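Local coordinates for proximal thread matrix protein 1 (Mytilus galloprovincialis, PDB 4CN9) that binds zinc and, as a two-vWA-domain matrix protein of the proximal byssal thread, probably binds collagen, at residues A[252-257]-A[294-299]; A[361-366]-A[389-394]; A[84-89]-A[120-125]; A[52-57]-A[166-171]; A[335-340]-A[372-377]. All coordinates share one frame; numbering follows the deposited sequence.

In the fold
The chain folds into two von Willebrand factor type A (vWA) domains. Contacts 4 and 3 lie in the first and precede the others along the chain; contact 3 is nested inside the loop closed by contact 4, and the two meet where F88 packs on I56. In the second domain contact 1 closes before contact 2 opens, and the segments of contacts 2 and 5 alternate. Contacts 1 and 2, centres about 9 Å apart, share strands 253-260 and 362-369, neighbours in one sheet. Contact 5, about 20 Å from contact 2 between centres, joins the start of helix 338-349 to the loop after strand 362-369. Contacts 1 and 4 each pair the first strand of their domain's central sheet (253-260, 54-61) with a parallel neighbour.

Contact 1 of 5, residues A[252-257]-A[294-299]; sequences HADIAF and GTQFAV
Strands 253-257 and 295-299 run side by side in the same direction, their axes 4.6 Å apart at closest and 21° from parallel, with I255 against F297 and A256 against A298. They are the outer limbs of a beta-alpha-beta unit, joined through helix 272-285, in the central sheet of the second vWA domain. I255 bonds on both sides of F297: its N donates to Q296 O at 2.8 Å, and its O accepts from A298 N. Q296 N to A253 O and F257 N to A298 O extend the pattern in both directions.

I255, F257 and F297 share one sheet face; there F257 packs on M280, I283 and V284 of the helix, and F297 on V284. With CG beside the backbone N (chi1 -77°), the F297 ring lies alongside I255 and sets CD1 3.6 Å from I255 CB. The F257 ring is almost parallel to it but slid aside, centroids 5.7 Å apart, so the rings barely overlap and meet through F257 CE2 and F297 CD1. Toward the strand starts, I255 CG1 touches T295 CG2 at 3.7 Å.

On the face of A256 and A298, D254 and Q296 point the same way. D254 OD1 also pairs with R358, and Q296 OE1 takes a bond from K313. Q296 NE2 reaches D254 OD1 at 3.0 Å, on the syn side but 33° out of the carboxylate plane.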
# COMPACT_ATOMS: atom_id res chain seq x y z
N HIS A 252 4.47 15.64 -10.10
CA HIS A 252 4.02 16.63 -9.14
C HIS A 252 3.75 15.90 -7.82
O HIS A 252 2.97 14.94 -7.77
CB HIS A 252 2.77 17.35 -9.65
CG HIS A 252 3.01 18.21 -10.85
ND1 HIS A 252 3.01 19.58 -10.80
CD2 HIS A 252 3.26 17.88 -12.14
CE1 HIS A 252 3.25 20.07 -12.00
NE2 HIS A 252 3.41 19.06 -12.84
N ALA A 253 4.43 16.34 -6.77
CA ALA A 253 4.22 15.77 -5.44
C ALA A 253 4.41 16.82 -4.34
O ALA A 253 5.16 17.79 -4.51
CB ALA A 253 5.13 14.60 -5.21
N ASP A 254 3.71 16.62 -3.22
CA ASP A 254 3.86 17.46 -2.02
C ASP A 254 4.40 16.55 -0.92
O ASP A 254 3.72 15.61 -0.50
CB ASP A 254 2.53 18.05 -1.57
CG ASP A 254 2.03 19.18 -2.47
OD1 ASP A 254 2.83 19.88 -3.15
OD2 ASP A 254 0.79 19.36 -2.47
N ILE A 255 5.62 16.83 -0.46
CA ILE A 255 6.34 15.94 0.44
C ILE A 255 6.64 16.61 1.76
O ILE A 255 7.35 17.62 1.81
CB ILE A 255 7.71 15.53 -0.13
CG1 ILE A 255 7.61 15.04 -1.58
CG2 ILE A 255 8.35 14.45 0.74
CD1 ILE A 255 7.00 13.72 -1.73
N ALA A 256 6.15 16.03 2.85
CA ALA A 256 6.45 16.56 4.17
C ALA A 256 7.38 15.66 4.98
O ALA A 256 7.07 14.48 5.21
CB ALA A 256 5.16 16.83 4.93
N PHE A 257 8.52 16.21 5.39
CA PHE A 257 9.37 15.55 6.38
C PHE A 257 8.82 15.87 7.75
O PHE A 257 8.65 17.03 8.11
CB PHE A 257 10.80 16.05 6.32
CG PHE A 257 11.52 15.69 5.05
CD1 PHE A 257 11.90 14.40 4.81
CD2 PHE A 257 11.83 16.67 4.12
CE1 PHE A 257 12.57 14.07 3.64
CE2 PHE A 257 12.50 16.36 2.95
CZ PHE A 257 12.87 15.05 2.71
N GLY A 294 6.73 21.36 -9.83
CA GLY A 294 7.21 20.01 -9.60
C GLY A 294 6.94 19.57 -8.18
O GLY A 294 5.79 19.45 -7.77
N THR A 295 8.01 19.35 -7.44
CA THR A 295 7.90 18.81 -6.09
C THR A 295 8.04 19.92 -5.06
O THR A 295 8.97 20.73 -5.09
CB THR A 295 9.00 17.78 -5.86
OG1 THR A 295 9.04 16.90 -6.99
CG2 THR A 295 8.74 16.98 -4.56
N GLN A 296 7.08 19.96 -4.15
CA GLN A 296 7.13 20.91 -3.05
C GLN A 296 7.45 20.15 -1.79
O GLN A 296 7.05 18.99 -1.64
CB GLN A 296 5.80 21.63 -2.95
CG GLN A 296 5.56 22.59 -4.09
CD GLN A 296 4.35 23.47 -3.90
OE1 GLN A 296 4.43 24.68 -4.11
NE2 GLN A 296 3.23 22.88 -3.51
N PHE A 297 8.20 20.78 -0.90
CA PHE A 297 8.60 20.17 0.36
C PHE A 297 8.16 21.00 1.57
O PHE A 297 8.04 22.20 1.48
CB PHE A 297 10.13 20.01 0.40
CG PHE A 297 10.64 18.87 -0.42
CD1 PHE A 297 10.68 17.59 0.10
CD2 PHE A 297 11.08 19.07 -1.71
CE1 PHE A 297 11.16 16.53 -0.66
CE2 PHE A 297 11.57 18.01 -2.47
CZ PHE A 297 11.59 16.74 -1.95
N ALA A 298 7.93 20.33 2.69
CA ALA A 298 7.63 21.01 3.95
C ALA A 298 8.35 20.25 5.07
O ALA A 298 8.68 19.07 4.92
CB ALA A 298 6.12 21.01 4.19
N VAL A 299 8.60 20.94 6.18
CA VAL A 299 9.17 20.30 7.37
C VAL A 299 8.34 20.60 8.62
O VAL A 299 7.99 21.76 8.91
CB VAL A 299 10.62 20.76 7.62
CG1 VAL A 299 11.06 20.44 9.05
CG2 VAL A 299 11.56 20.12 6.60

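Contact 2 of 5, residues A[361-366]-A[389-394]; sequences VQKVVI and EGVVIV
A beta-alpha-beta unit of the second vWA domain, strand 362-369, helix 379-388 and strand 391-398, closes here as K363 and V365 bond to the next parallel strand. The helix ends in a Schellman motif at G390, whose positive phi turns the chain into the sheet. Three backbone bonds then join the strands: V392 N to K363 O, V365 N to V392 O at 2.9 Å, and V394 N to V365 O, the last almost straight at 177°.

On one face V365 CG2 meets V391 CG1 at 3.8 Å. The K363 chain crosses V391 at about a right angle, resting CE on V391 CG2, and its bends at chi3 and chi4 bring NZ to E389 O for a weak bond at 3.2 Å. L386 of the helix packs against V391, and S383, L386 and R387 against I393. On the opposite face I366 CG1 comes loosely to V394 CB, and both residues touch helix 430-437.

The polar seam is at the start of the strands. One water accepts from K363 N and NZ and donates to G390 O at 2.8 Å; a second links G390 O to Q362 NE2. The far end of that amide, Q362 OE1, accepts from C441 N. The Q362 chain is bent at chi2 (62°), which folds NE2 over V392 CG2 at 3.5 Å and back onto K363 O. There Q362 NE2, at 3.0 Å, and V392 N approach K363 O from opposite faces of its carbonyl plane.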
# COMPACT_ATOMS: atom_id res chain seq x y z
N VAL A 361 -2.27 16.31 -6.72
CA VAL A 361 -0.86 15.97 -6.59
C VAL A 361 -0.69 14.86 -5.54
O VAL A 361 -1.43 14.81 -4.56
CB VAL A 361 -0.07 17.24 -6.18
CG1 VAL A 361 1.32 16.91 -5.75
CG2 VAL A 361 -0.07 18.25 -7.34
N GLN A 362 0.28 13.98 -5.75
CA GLN A 362 0.63 12.97 -4.76
C GLN A 362 1.11 13.60 -3.45
O GLN A 362 1.97 14.47 -3.48
CB GLN A 362 1.75 12.09 -5.27
CG GLN A 362 2.10 10.98 -4.31
CD GLN A 362 0.92 10.05 -4.08
OE1 GLN A 362 0.35 9.52 -5.04
NE2 GLN A 362 0.54 9.86 -2.83
N LYS A 363 0.58 13.14 -2.33
CA LYS A 363 1.01 13.63 -1.01
C LYS A 363 1.76 12.52 -0.30
O LYS A 363 1.33 11.36 -0.33
CB LYS A 363 -0.20 14.08 -0.18
CG LYS A 363 -0.96 15.27 -0.77
CD LYS A 363 -2.19 15.64 0.04
CE LYS A 363 -3.23 14.52 0.04
NZ LYS A 363 -3.83 14.30 -1.31
N VAL A 364 2.88 12.89 0.32
CA VAL A 364 3.74 11.93 1.00
C VAL A 364 4.22 12.53 2.34
O VAL A 364 4.56 13.70 2.42
CB VAL A 364 5.01 11.58 0.16
CG1 VAL A 364 5.83 10.50 0.84
CG2 VAL A 364 4.62 11.13 -1.26
N VAL A 365 4.24 11.70 3.37
CA VAL A 365 4.92 12.03 4.61
C VAL A 365 6.05 11.05 4.81
O VAL A 365 5.88 9.83 4.71
CB VAL A 365 3.97 11.93 5.84
CG1 VAL A 365 4.79 11.87 7.14
CG2 VAL A 365 3.01 13.10 5.87
N ILE A 366 7.23 11.57 5.11
CA ILE A 366 8.33 10.73 5.52
C ILE A 366 8.61 11.09 6.98
O ILE A 366 9.04 12.20 7.26
CB ILE A 366 9.59 11.00 4.71
CG1 ILE A 366 9.32 10.72 3.22
CG2 ILE A 366 10.73 10.13 5.21
CD1 ILE A 366 10.42 11.21 2.32
N GLU A 389 -7.04 10.71 3.41
CA GLU A 389 -6.95 11.86 2.52
C GLU A 389 -6.03 11.60 1.33
O GLU A 389 -5.79 12.49 0.54
CB GLU A 389 -6.41 13.08 3.27
CG GLU A 389 -7.31 13.64 4.33
CD GLU A 389 -6.60 14.68 5.19
OE1 GLU A 389 -5.48 15.12 4.81
OE2 GLU A 389 -7.17 15.05 6.25
N GLY A 390 -5.50 10.39 1.21
CA GLY A 390 -4.60 10.09 0.11
C GLY A 390 -3.12 10.27 0.39
O GLY A 390 -2.29 10.17 -0.53
N VAL A 391 -2.75 10.53 1.64
CA VAL A 391 -1.34 10.71 1.97
C VAL A 391 -0.67 9.34 2.12
O VAL A 391 -1.16 8.47 2.86
CB VAL A 391 -1.16 11.52 3.27
CG1 VAL A 391 0.32 11.65 3.63
CG2 VAL A 391 -1.81 12.87 3.14
N VAL A 392 0.43 9.14 1.40
CA VAL A 392 1.23 7.94 1.59
C VAL A 392 2.27 8.21 2.67
O VAL A 392 2.99 9.19 2.60
CB VAL A 392 1.95 7.53 0.29
CG1 VAL A 392 2.94 6.42 0.56
CG2 VAL A 392 0.93 7.11 -0.76
N ILE A 393 2.35 7.33 3.67
CA ILE A 393 3.25 7.54 4.80
C ILE A 393 4.36 6.50 4.88
O ILE A 393 4.12 5.28 4.89
CB ILE A 393 2.48 7.56 6.15
CG1 ILE A 393 1.33 8.58 6.10
CG2 ILE A 393 3.44 7.85 7.29
CD1 ILE A 393 0.48 8.62 7.35
N VAL A 394 5.59 7.01 4.93
CA VAL A 394 6.78 6.21 5.13
C VAL A 394 7.30 6.48 6.56
O VAL A 394 7.32 7.63 6.98
CB VAL A 394 7.86 6.63 4.09
CG1 VAL A 394 9.17 5.89 4.32
CG2 VAL A 394 7.34 6.40 2.68
O HOH W 1 -1.92 7.96 -2.70
O HOH W 2 -2.13 12.05 -2.58

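Contact 3 of 5, residues A[84-89]-A[120-125]; sequences LVDSFT and KTKEDI
V85 and K122 pass alongside each other in opposite directions, V85 CG1 lying 3.9 Å from K122 CG. This is the tightly packed part of the contact: the V85 and I125 side chains cross obliquely, CG2 to CG2 at 3.7 Å, and F101 of strand 100-106 touches both V85 and I125. The lysine chain belongs to it too. K122 runs extended to CE and turns at chi4 (71°), which takes NZ past V85 O to F88 O at 2.9 Å, the carbonyl at the end of the type I turn from V85 to F88. NZ also donates to V91 O.

The pairing joins the last turn of helix 73-85 to the first turn of helix 122-130, two helices that both meet strand 100-106 of the central sheet in the first vWA domain. T121 is the N-cap of the second helix, its OG1 accepting from D124 N.

The looser margin is made by partly exposed D86 and T89. D86 only brushes the lysine, OD1 at 3.4 Å from K122 CD, while D86 OD2 forms a salt bridge with K126. The T89 side chain starts away from helix 122-130; its OG1 bonds to D51, a zinc ligand, and its side chain is about 4 Å from the metal.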
# COMPACT_ATOMS: atom_id res chain seq x y z
N LEU A 84 -16.76 -8.17 -11.49
CA LEU A 84 -15.40 -7.68 -11.73
C LEU A 84 -15.01 -7.83 -13.19
O LEU A 84 -14.51 -6.89 -13.80
CB LEU A 84 -14.40 -8.47 -10.88
CG LEU A 84 -14.56 -8.31 -9.37
CD1 LEU A 84 -13.64 -9.26 -8.62
CD2 LEU A 84 -14.29 -6.86 -8.98
N VAL A 85 -15.21 -9.02 -13.74
CA VAL A 85 -14.91 -9.28 -15.14
C VAL A 85 -15.57 -8.24 -16.04
O VAL A 85 -14.94 -7.70 -16.96
CB VAL A 85 -15.37 -10.67 -15.55
CG1 VAL A 85 -15.29 -10.83 -17.07
CG2 VAL A 85 -14.54 -11.74 -14.84
N ASP A 86 -16.83 -7.94 -15.77
CA ASP A 86 -17.61 -7.01 -16.60
C ASP A 86 -17.25 -5.56 -16.34
O ASP A 86 -17.79 -4.66 -16.99
CB ASP A 86 -19.12 -7.23 -16.36
CG ASP A 86 -19.67 -8.40 -17.18
OD1 ASP A 86 -18.96 -8.87 -18.10
OD2 ASP A 86 -20.80 -8.84 -16.90
N SER A 87 -16.33 -5.32 -15.40
CA SER A 87 -15.86 -3.96 -15.09
C SER A 87 -14.59 -3.57 -15.87
O SER A 87 -14.19 -2.39 -15.88
CB SER A 87 -15.59 -3.86 -13.59
OG SER A 87 -16.75 -4.22 -12.85
N PHE A 88 -13.96 -4.55 -16.51
CA PHE A 88 -12.73 -4.29 -17.25
C PHE A 88 -12.99 -4.31 -18.74
O PHE A 88 -13.18 -5.36 -19.33
CB PHE A 88 -11.64 -5.30 -16.86
CG PHE A 88 -11.11 -5.09 -15.47
CD1 PHE A 88 -10.10 -4.18 -15.24
CD2 PHE A 88 -11.67 -5.76 -14.41
CE1 PHE A 88 -9.63 -3.97 -13.97
CE2 PHE A 88 -11.20 -5.56 -13.13
CZ PHE A 88 -10.18 -4.65 -12.91
N THR A 89 -13.01 -3.12 -19.33
CA THR A 89 -13.47 -2.94 -20.70
C THR A 89 -12.62 -3.69 -21.73
O THR A 89 -13.14 -4.14 -22.73
CB THR A 89 -13.55 -1.44 -21.07
OG1 THR A 89 -12.24 -0.87 -21.05
CG2 THR A 89 -14.44 -0.70 -20.08
N LYS A 120 -11.23 -16.19 -23.86
CA LYS A 120 -10.95 -15.04 -24.71
C LYS A 120 -12.09 -14.02 -24.78
O LYS A 120 -11.94 -12.97 -25.39
CB LYS A 120 -10.59 -15.54 -26.11
CG LYS A 120 -9.36 -16.44 -26.15
CD LYS A 120 -8.10 -15.64 -26.45
CE LYS A 120 -6.87 -16.53 -26.63
NZ LYS A 120 -6.26 -16.93 -25.33
N THR A 121 -13.23 -14.33 -24.16
CA THR A 121 -14.31 -13.36 -24.03
C THR A 121 -14.84 -13.29 -22.60
O THR A 121 -14.71 -14.25 -21.83
CB THR A 121 -15.51 -13.70 -24.94
OG1 THR A 121 -16.16 -14.87 -24.45
CG2 THR A 121 -15.06 -13.93 -26.37
N LYS A 122 -15.45 -12.17 -22.25
CA LYS A 122 -16.10 -12.01 -20.95
C LYS A 122 -17.10 -13.13 -20.65
O LYS A 122 -17.16 -13.63 -19.53
CB LYS A 122 -16.80 -10.65 -20.87
CG LYS A 122 -15.87 -9.46 -20.68
CD LYS A 122 -16.68 -8.18 -20.49
CE LYS A 122 -15.81 -6.98 -20.13
NZ LYS A 122 -14.99 -6.50 -21.27
N GLU A 123 -17.89 -13.51 -21.65
CA GLU A 123 -18.91 -14.55 -21.47
C GLU A 123 -18.27 -15.88 -21.09
O GLU A 123 -18.70 -16.53 -20.15
CB GLU A 123 -19.73 -14.75 -22.75
CG GLU A 123 -20.76 -15.86 -22.65
CD GLU A 123 -21.42 -16.18 -23.98
OE1 GLU A 123 -20.71 -16.68 -24.89
OE2 GLU A 123 -22.63 -15.94 -24.12
N ASP A 124 -17.26 -16.29 -21.85
CA ASP A 124 -16.53 -17.51 -21.56
C ASP A 124 -15.87 -17.51 -20.17
O ASP A 124 -15.90 -18.52 -19.47
CB ASP A 124 -15.48 -17.76 -22.64
CG ASP A 124 -16.09 -18.27 -23.94
OD1 ASP A 124 -17.26 -18.68 -23.92
OD2 ASP A 124 -15.39 -18.27 -24.96
N ILE A 125 -15.29 -16.37 -19.79
CA ILE A 125 -14.70 -16.24 -18.46
C ILE A 125 -15.77 -16.40 -17.39
O ILE A 125 -15.58 -17.11 -16.40
CB ILE A 125 -13.96 -14.89 -18.29
CG1 ILE A 125 -12.72 -14.85 -19.20
CG2 ILE A 125 -13.57 -14.67 -16.83
CD1 ILE A 125 -12.20 -13.45 -19.43

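Contact 4 of 5, residues A[52-57]-A[166-171]; sequences VQADII and QKIVIL
I168 CD1 sits in the apolar centre, 3.7 Å from A54 CB. With CG1 beside the backbone N (chi1 -53°) and the chain extended beyond it (chi2 158°), I168 reaches A54 and also meets I56, its CD1 lying 4.1 Å from I56 CG1. I56 and I168 lie side by side, pointing the same way, as do I56 and I170, where CG2 of I56 meets CD1 of I170 at 4.1 Å. F88 and F101 add aromatic cover to I56. On the opposite face of the sheet I57 and V169 touch more loosely, and V149 of helix 142-153 packs on both.

Between the strands I168 does the stitching: its N donates to D55 O and its O accepts from I57 N at 2.8 Å; I170 N to I57 O follows. These are neighbouring parallel central strands of the doubly wound vWA sheet, and both lead toward the MIDAS (metal ion-dependent adhesion site), where S63 and S65 beyond strand 54-61 and D174 beyond strand 166-173 bind a zinc ion.

At the other end the contact turns polar. Q166 O accepts from D55 N, and Q166 N donates to Q53 O at 3.0 Å in the carbonyl plane. The Q166 side chain lays its CG against V52 CG1 at 3.6 Å. D55 OD1 forms a salt bridge with K165, K167 NZ bonds to E193 O, and Q53 NE2 to N97. The side chain of V52 is about 9 Å from a second zinc, bound by E49, D51 and H446.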
# COMPACT_ATOMS: atom_id res chain seq x y z
N VAL A 52 -7.79 0.05 -18.14
CA VAL A 52 -6.38 -0.32 -18.05
C VAL A 52 -6.15 -1.74 -18.54
O VAL A 52 -6.96 -2.62 -18.28
CB VAL A 52 -5.87 -0.20 -16.59
CG1 VAL A 52 -4.41 -0.63 -16.47
CG2 VAL A 52 -6.02 1.25 -16.11
N GLN A 53 -5.05 -1.96 -19.26
CA GLN A 53 -4.70 -3.30 -19.73
C GLN A 53 -4.01 -4.08 -18.61
O GLN A 53 -2.99 -3.66 -18.09
CB GLN A 53 -3.79 -3.24 -20.96
CG GLN A 53 -4.52 -2.78 -22.20
CD GLN A 53 -3.60 -2.62 -23.39
OE1 GLN A 53 -2.53 -3.23 -23.46
NE2 GLN A 53 -4.01 -1.78 -24.34
N ALA A 54 -4.59 -5.22 -18.25
CA ALA A 54 -4.18 -5.91 -17.04
C ALA A 54 -4.32 -7.42 -17.17
O ALA A 54 -5.14 -7.92 -17.95
CB ALA A 54 -5.03 -5.43 -15.86
N ASP A 55 -3.48 -8.13 -16.40
CA ASP A 55 -3.68 -9.55 -16.12
C ASP A 55 -4.17 -9.62 -14.66
O ASP A 55 -3.47 -9.21 -13.73
CB ASP A 55 -2.37 -10.33 -16.33
CG ASP A 55 -2.00 -10.49 -17.82
OD1 ASP A 55 -2.90 -10.57 -18.68
OD2 ASP A 55 -0.78 -10.55 -18.12
N ILE A 56 -5.40 -10.08 -14.48
CA ILE A 56 -6.04 -10.10 -13.18
C ILE A 56 -6.23 -11.54 -12.68
O ILE A 56 -6.79 -12.37 -13.38
CB ILE A 56 -7.41 -9.39 -13.23
CG1 ILE A 56 -7.26 -7.95 -13.74
CG2 ILE A 56 -8.04 -9.38 -11.86
CD1 ILE A 56 -8.41 -7.49 -14.61
N ILE A 57 -5.72 -11.81 -11.49
CA ILE A 57 -5.91 -13.08 -10.83
C ILE A 57 -6.76 -12.88 -9.59
O ILE A 57 -6.44 -12.07 -8.73
CB ILE A 57 -4.57 -13.70 -10.40
CG1 ILE A 57 -3.68 -13.90 -11.63
CG2 ILE A 57 -4.80 -15.02 -9.66
CD1 ILE A 57 -4.19 -14.96 -12.61
N GLN A 166 -0.53 -4.37 -16.51
CA GLN A 166 -0.55 -4.28 -15.07
C GLN A 166 -0.91 -5.65 -14.49
O GLN A 166 -1.82 -6.32 -14.98
CB GLN A 166 -1.59 -3.27 -14.61
CG GLN A 166 -1.31 -1.85 -15.06
CD GLN A 166 -0.18 -1.21 -14.27
OE1 GLN A 166 0.04 -1.55 -13.11
NE2 GLN A 166 0.54 -0.30 -14.91
N LYS A 167 -0.21 -6.06 -13.44
CA LYS A 167 -0.52 -7.30 -12.74
C LYS A 167 -1.29 -7.01 -11.47
O LYS A 167 -0.83 -6.25 -10.63
CB LYS A 167 0.76 -8.06 -12.40
CG LYS A 167 1.53 -8.53 -13.62
CD LYS A 167 2.55 -9.56 -13.20
CE LYS A 167 3.89 -9.28 -13.81
NZ LYS A 167 4.62 -8.26 -13.02
N ILE A 168 -2.46 -7.64 -11.34
CA ILE A 168 -3.36 -7.42 -10.21
C ILE A 168 -3.86 -8.74 -9.61
O ILE A 168 -4.26 -9.66 -10.34
CB ILE A 168 -4.60 -6.59 -10.63
CG1 ILE A 168 -4.18 -5.29 -11.32
CG2 ILE A 168 -5.49 -6.30 -9.41
CD1 ILE A 168 -5.25 -4.71 -12.19
N VAL A 169 -3.81 -8.83 -8.28
CA VAL A 169 -4.35 -9.95 -7.52
C VAL A 169 -5.41 -9.44 -6.56
O VAL A 169 -5.18 -8.50 -5.79
CB VAL A 169 -3.24 -10.67 -6.70
CG1 VAL A 169 -3.84 -11.74 -5.80
CG2 VAL A 169 -2.22 -11.26 -7.61
N ILE A 170 -6.59 -10.05 -6.65
CA ILE A 170 -7.69 -9.75 -5.74
C ILE A 170 -7.96 -11.00 -4.89
O ILE A 170 -8.41 -12.03 -5.39
CB ILE A 170 -8.95 -9.31 -6.52
CG1 ILE A 170 -8.67 -7.99 -7.24
CG2 ILE A 170 -10.13 -9.15 -5.57
CD1 ILE A 170 -9.54 -7.70 -8.43
N LEU A 171 -7.63 -10.89 -3.61
CA LEU A 171 -7.78 -11.97 -2.64
C LEU A 171 -9.11 -11.82 -1.90
O LEU A 171 -9.44 -10.73 -1.42
CB LEU A 171 -6.62 -11.94 -1.65
CG LEU A 171 -6.72 -12.74 -0.35
CD1 LEU A 171 -6.65 -14.20 -0.63
CD2 LEU A 171 -5.59 -12.35 0.59

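Contact 5 of 5, residues A[335-340]-A[372-377]; sequences QTAIGD and QNNGHK
The start of helix 338-349 and the loop after strand 362-369 meet at the C-terminal end of the sheet's parallel strands in the second vWA domain, tied together by T336 and N373. N373 grips the helix start. Its CG stands anti to the backbone N (chi1 -164°), which carries OD1 to the first turn to accept from G339 N at 2.9 Å, nearly straight at N-H, with G339 N standing 42° out of the amide carbonyl plane. The other end of the same amide, ND2, donates to K377 O at 2.8 Å, so both ends of the group are held.

T336 OG1 donates to Q372 O, again from above the carbonyl plane, at 2.8 Å. A water bridges the same carbonyl to T336 N. Farther out, N374 ND2 reaches Q335 OE1 at 3.1 Å in the carbonyl plane, although the two amides are turned 56° apart; D304 O is its other acceptor. N374 OD1 takes H376 N at 3.1 Å, forming an Asx turn, and also lies against A337 CB. A water lies within hydrogen-bonding distance of D340 OD1, N374 OD1 and K377 N. K377 CB rests 3.6 Å from G339 C.

In vWA domains this threonine-bearing loop and the loop after the fourth strand in chain order flank the MIDAS, which binds zinc in the first domain.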
# COMPACT_ATOMS: atom_id res chain seq x y z
N GLN A 335 11.49 14.38 24.60
CA GLN A 335 10.25 13.68 24.35
C GLN A 335 10.12 13.59 22.84
O GLN A 335 10.79 14.34 22.12
CB GLN A 335 9.05 14.45 24.92
CG GLN A 335 8.88 14.35 26.41
CD GLN A 335 7.70 15.17 26.88
OE1 GLN A 335 6.60 15.09 26.31
NE2 GLN A 335 7.92 15.98 27.92
N THR A 336 9.26 12.70 22.36
CA THR A 336 9.01 12.55 20.93
C THR A 336 7.49 12.44 20.67
O THR A 336 6.90 11.37 20.77
CB THR A 336 9.74 11.31 20.33
OG1 THR A 336 9.72 10.23 21.27
CG2 THR A 336 11.19 11.63 20.00
N ALA A 337 6.88 13.55 20.30
CA ALA A 337 5.45 13.60 20.04
C ALA A 337 5.16 13.28 18.58
O ALA A 337 4.84 14.17 17.79
CB ALA A 337 4.90 14.96 20.41
N ILE A 338 5.28 12.00 18.23
CA ILE A 338 5.03 11.52 16.86
C ILE A 338 3.61 11.88 16.46
O ILE A 338 3.38 12.34 15.34
CB ILE A 338 5.23 9.99 16.78
CG1 ILE A 338 6.67 9.61 17.14
CG2 ILE A 338 4.92 9.46 15.40
CD1 ILE A 338 6.84 8.14 17.41
N GLY A 339 2.66 11.68 17.38
CA GLY A 339 1.28 12.02 17.11
C GLY A 339 1.05 13.48 16.75
O GLY A 339 0.30 13.81 15.81
N ASP A 340 1.67 14.36 17.51
CA ASP A 340 1.54 15.81 17.26
C ASP A 340 2.14 16.19 15.90
O ASP A 340 1.58 17.02 15.18
CB ASP A 340 2.24 16.59 18.37
CG ASP A 340 1.47 16.58 19.67
OD1 ASP A 340 1.26 15.48 20.24
OD2 ASP A 340 1.09 17.68 20.12
N GLN A 372 9.71 6.72 21.42
CA GLN A 372 8.32 6.28 21.38
C GLN A 372 7.39 7.47 21.60
O GLN A 372 7.78 8.48 22.17
CB GLN A 372 8.06 5.19 22.42
CG GLN A 372 7.89 5.68 23.85
CD GLN A 372 9.21 5.72 24.61
OE1 GLN A 372 10.24 6.14 24.07
NE2 GLN A 372 9.18 5.29 25.87
N ASN A 373 6.15 7.36 21.14
CA ASN A 373 5.20 8.46 21.27
C ASN A 373 4.95 8.84 22.73
O ASN A 373 4.92 7.97 23.61
CB ASN A 373 3.86 8.12 20.61
CG ASN A 373 3.00 9.36 20.38
OD1 ASN A 373 3.48 10.36 19.84
ND2 ASN A 373 1.75 9.31 20.80
N ASN A 374 4.74 10.13 22.96
CA ASN A 374 4.48 10.64 24.32
C ASN A 374 3.01 10.60 24.69
O ASN A 374 2.63 10.86 25.86
CB ASN A 374 5.06 12.05 24.51
CG ASN A 374 4.37 13.12 23.68
OD1 ASN A 374 3.48 12.84 22.87
ND2 ASN A 374 4.76 14.36 23.91
N GLY A 375 2.17 10.26 23.72
CA GLY A 375 0.75 10.09 23.94
C GLY A 375 -0.11 11.35 23.87
O GLY A 375 -1.32 11.28 24.10
N HIS A 376 0.48 12.50 23.54
CA HIS A 376 -0.34 13.70 23.49
C HIS A 376 -1.40 13.62 22.38
O HIS A 376 -2.54 14.04 22.55
CB HIS A 376 0.51 14.96 23.33
CG HIS A 376 -0.30 16.21 23.29
ND1 HIS A 376 -1.01 16.67 24.38
CD2 HIS A 376 -0.55 17.09 22.29
CE1 HIS A 376 -1.65 17.78 24.05
NE2 HIS A 376 -1.39 18.05 22.79
N LYS A 377 -1.02 13.03 21.25
CA LYS A 377 -1.94 12.68 20.17
C LYS A 377 -1.68 11.23 19.77
O LYS A 377 -0.60 10.70 20.00
CB LYS A 377 -1.74 13.59 18.96
CG LYS A 377 -2.14 15.04 19.17
CD LYS A 377 -3.64 15.22 19.19
CE LYS A 377 -4.00 16.66 19.55
NZ LYS A 377 -5.43 16.85 19.75
O HOH W 3 8.03 10.67 24.11
O HOH W 4 1.98 12.96 20.41